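PDB 2GKP: DUF1436 domain-containing protein, which is of unknown function but is probably an immunity protein of a contact-dependent growth inhibition system. Local coordinates for residues E20-I25 and G97-K102. Residues are numbered along the deposited sequence; the frame is centred on the assembly and turned at random.
Sequences ERALII and GNLGYK
The guanidinium of Arg21 lies flat on the ring of Tyr101, with planes 2° apart and centres separated by 3.8 Å, a stack that also meets the criteria of a cation-pi interaction. Arg21 NH1 lies over the middle of the ring, while Arg21 CZ is nearest Tyr101 CE1, at 3.4 Å. The two side chains run in opposite directions, so that the methylenes of Arg21 pass alongside the phenol end, CG coming within 3.4 Å of Tyr101 OH. A chain extended from CG to NE gives Arg21 the length for this overlap.

Two hydrogen bonds fix the stacked pair. Arg21 NH1 donates to the carbonyl O of Leu99 (2.9 Å, N-H...O angle 165°); the acceptor lies near the guanidinium plane, which should hold that group's rotation while its face stays against the ring. Gly100 O is also close to the same edge. The phenol of Tyr101 donates to Glu20 OE2 (2.7 Å), reaching it from above the carboxylate plane, and the two flat groups stand almost perpendicular. A bend at chi2 of Glu20 (-74°) brings the carboxylate round to the hydroxyl, and Asn110 ND2 secures its other oxygen.

These bonds join the short connection between antiparallel strands 11-18 and 23-30 to the C-terminal end of helix 81-99 and the loop that follows it, where Gly100 leaves the helical conformation with positive phi.

Apolar packing lies beside the polar pair. Leu99 extends both methyls toward Ala22 and Ile24: CD2 rests 3.6 Å from Ala22 CB, and CD1 approaches Ile24 CD1 more loosely, at 4.3 Å. Ala22 and Leu99 both touch Ile44 of the adjacent strand 34-45.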
ATOM      1  N   GLU A  20      -9.522  -5.726 -11.250  1.00  9.93           N
ATOM      2  CA  GLU A  20     -10.871  -5.533 -11.757  1.00 10.74           C
ATOM      3  C   GLU A  20     -11.960  -5.821 -10.726  1.00  9.78           C
ATOM      4  O   GLU A  20     -13.150  -5.617 -11.023  1.00 11.92           O
ATOM      5  CB  GLU A  20     -11.120  -6.362 -13.042  1.00 10.91           C
ATOM      6  CG  GLU A  20     -11.319  -7.883 -12.842  1.00 12.23           C
ATOM      7  CD  GLU A  20     -10.060  -8.657 -12.510  1.00 12.17           C
ATOM      8  OE1 GLU A  20      -8.934  -8.083 -12.579  1.00 12.66           O
ATOM      9  OE2 GLU A  20     -10.225  -9.866 -12.210  1.00 13.47           O
ATOM     10  N   ARG A  21     -11.587  -6.303  -9.532  1.00 10.03           N
ATOM     11  CA  ARG A  21     -12.613  -6.571  -8.499  1.00  9.56           C
ATOM     12  C   ARG A  21     -12.555  -5.663  -7.286  1.00  9.24           C
ATOM     13  O   ARG A  21     -13.542  -5.566  -6.584  1.00  9.98           O
ATOM     14  CB  ARG A  21     -12.591  -8.005  -8.059  1.00  9.33           C
ATOM     15  CG  ARG A  21     -13.021  -8.964  -9.168  1.00 10.32           C
ATOM     16  CD  ARG A  21     -13.175 -10.402  -8.662  1.00 11.44           C
ATOM     17  NE  ARG A  21     -13.298 -11.261  -9.854  1.00 12.63           N
ATOM     18  CZ  ARG A  21     -13.130 -12.583  -9.893  1.00 11.43           C
ATOM     19  NH1 ARG A  21     -12.955 -13.272  -8.773  1.00 12.10           N
ATOM     20  NH2 ARG A  21     -13.152 -13.185 -11.082  1.00 14.47           N
ATOM     21  N   ALA A  22     -11.402  -5.039  -7.001  1.00 10.63           N
ATOM     22  CA  ALA A  22     -11.282  -4.329  -5.746  1.00  9.25           C
ATOM     23  C   ALA A  22     -10.140  -3.366  -5.721  1.00 10.35           C
ATOM     24  O   ALA A  22      -9.148  -3.521  -6.458  1.00 10.55           O
ATOM     25  CB  ALA A  22     -11.078  -5.333  -4.602  1.00 10.06           C
ATOM     26  N   LEU A  23     -10.269  -2.404  -4.813  1.00 11.07           N
ATOM     27  CA  LEU A  23      -9.127  -1.644  -4.262  1.00 10.09           C
ATOM     28  C   LEU A  23      -8.671  -2.317  -2.961  1.00  9.64           C
ATOM     29  O   LEU A  23      -9.515  -2.830  -2.231  1.00 10.80           O
ATOM     30  CB  LEU A  23      -9.523  -0.191  -3.960  1.00 11.13           C
ATOM     31  CG  LEU A  23     -10.367   0.521  -5.016  1.00 11.59           C
ATOM     32  CD1 LEU A  23     -10.709   1.931  -4.540  1.00 12.97           C
ATOM     33  CD2 LEU A  23      -9.605   0.579  -6.339  1.00 14.05           C
ATOM     34  N   ILE A  24      -7.357  -2.360  -2.712  1.00 10.40           N
ATOM     35  CA  ILE A  24      -6.805  -3.095  -1.581  1.00 11.21           C
ATOM     36  C   ILE A  24      -5.776  -2.169  -0.942  1.00 11.06           C
ATOM     37  O   ILE A  24      -4.728  -1.891  -1.516  1.00 11.82           O
ATOM     38  CB  ILE A  24      -6.170  -4.429  -2.043  1.00 11.34           C
ATOM     39  CG1 ILE A  24      -7.151  -5.235  -2.922  1.00 13.76           C
ATOM     40  CG2 ILE A  24      -5.728  -5.212  -0.803  1.00 13.79           C
ATOM     41  CD1 ILE A  24      -6.511  -5.975  -4.040  1.00 19.00           C
ATOM     42  N   ILE A  25      -6.097  -1.654   0.251  1.00 11.43           N
ATOM     43  CA  ILE A  25      -5.249  -0.660   0.902  1.00 12.15           C
ATOM     44  C   ILE A  25      -4.520  -1.362   2.043  1.00 12.02           C
ATOM     45  O   ILE A  25      -5.115  -2.121   2.824  1.00 13.22           O
ATOM     46  CB  ILE A  25      -6.085   0.496   1.470  1.00 12.73           C
ATOM     47  CG1 ILE A  25      -6.847   1.235   0.379  1.00 16.38           C
ATOM     48  CG2 ILE A  25      -5.193   1.436   2.264  1.00 15.03           C
ATOM     49  CD1 ILE A  25      -6.136   1.460  -0.802  1.00 21.92           C
ATOM     50  N   GLY A  97      -9.529 -15.831  -1.531  1.00 12.12           N
ATOM     51  CA  GLY A  97     -10.796 -16.111  -0.880  1.00 12.67           C
ATOM     52  C   GLY A  97     -11.718 -14.929  -0.735  1.00 13.06           C
ATOM     53  O   GLY A  97     -12.923 -15.057  -0.868  1.00 14.72           O
ATOM     54  N   ASN A  98     -11.162 -13.794  -0.379  1.00 11.89           N
ATOM     55  CA  ASN A  98     -11.970 -12.608  -0.190  1.00 10.94           C
ATOM     56  C   ASN A  98     -12.493 -11.975  -1.467  1.00 10.83           C
ATOM     57  O   ASN A  98     -13.424 -11.160  -1.392  1.00 11.61           O
ATOM     58  CB  ASN A  98     -11.221 -11.558   0.637  1.00 12.56           C
ATOM     59  CG  ASN A  98     -11.156 -11.931   2.104  1.00 16.77           C
ATOM     60  OD1 ASN A  98     -10.167 -11.662   2.787  1.00 21.85           O
ATOM     61  ND2 ASN A  98     -12.212 -12.536   2.601  1.00 18.49           N
ATOM     62  N   LEU A  99     -11.931 -12.361  -2.618  1.00 11.66           N
ATOM     63  CA  LEU A  99     -12.332 -11.727  -3.867  1.00 10.55           C
ATOM     64  C   LEU A  99     -12.866 -12.715  -4.891  1.00 10.16           C
ATOM     65  O   LEU A  99     -13.180 -12.300  -6.007  1.00 11.17           O
ATOM     66  CB  LEU A  99     -11.186 -10.882  -4.472  1.00 11.76           C
ATOM     67  CG  LEU A  99     -10.805  -9.658  -3.624  1.00 12.23           C
ATOM     68  CD1 LEU A  99      -9.612  -8.996  -4.288  1.00 14.29           C
ATOM     69  CD2 LEU A  99     -11.960  -8.696  -3.557  1.00 13.93           C
ATOM     70  N   GLY A 100     -13.017 -13.980  -4.531  1.00 11.21           N
ATOM     71  CA  GLY A 100     -13.666 -14.943  -5.438  1.00 10.94           C
ATOM     72  C   GLY A 100     -12.750 -15.580  -6.486  1.00 10.62           C
ATOM     73  O   GLY A 100     -13.223 -16.050  -7.520  1.00 11.14           O
ATOM     74  N   TYR A 101     -11.437 -15.553  -6.265  1.00 10.85           N
ATOM     75  CA  TYR A 101     -10.484 -16.130  -7.228  1.00 11.22           C
ATOM     76  C   TYR A 101     -10.061 -17.516  -6.815  1.00 11.27           C
ATOM     77  O   TYR A 101      -9.935 -17.843  -5.626  1.00 14.01           O
ATOM     78  CB  TYR A 101      -9.214 -15.276  -7.335  1.00 10.45           C
ATOM     79  CG  TYR A 101      -9.411 -13.912  -7.944  1.00 11.44           C
ATOM     80  CD1 TYR A 101      -9.569 -13.741  -9.317  1.00 10.60           C
ATOM     81  CD2 TYR A 101      -9.417 -12.778  -7.146  1.00 13.16           C
ATOM     82  CE1 TYR A 101      -9.734 -12.498  -9.873  1.00 10.98           C
ATOM     83  CE2 TYR A 101      -9.615 -11.531  -7.696  1.00 12.22           C
ATOM     84  CZ  TYR A 101      -9.739 -11.378  -9.053  1.00 11.03           C
ATOM     85  OH  TYR A 101      -9.892 -10.120  -9.585  1.00 11.96           O
ATOM     86  N   LYS A 102      -9.897 -18.359  -7.830  1.00 11.79           N
ATOM     87  CA  LYS A 102      -9.435 -19.719  -7.656  1.00 12.34           C
ATOM     88  C   LYS A 102      -7.978 -19.906  -8.030  1.00 13.25           C
ATOM     89  O   LYS A 102      -7.394 -20.942  -7.695  1.00 15.15           O
ATOM     90  CB  LYS A 102     -10.315 -20.691  -8.496  1.00 13.14           C
ATOM     91  CG  LYS A 102     -11.782 -20.544  -8.103  1.00 16.30           C
ATOM     92  CD  LYS A 102     -12.088 -21.002  -6.685  1.00 17.48           C
ATOM     93  CE  LYS A 102     -13.510 -20.625  -6.230  1.00 18.73           C
ATOM     94  NZ  LYS A 102     -13.869 -19.166  -6.286  1.00 19.97           N
TER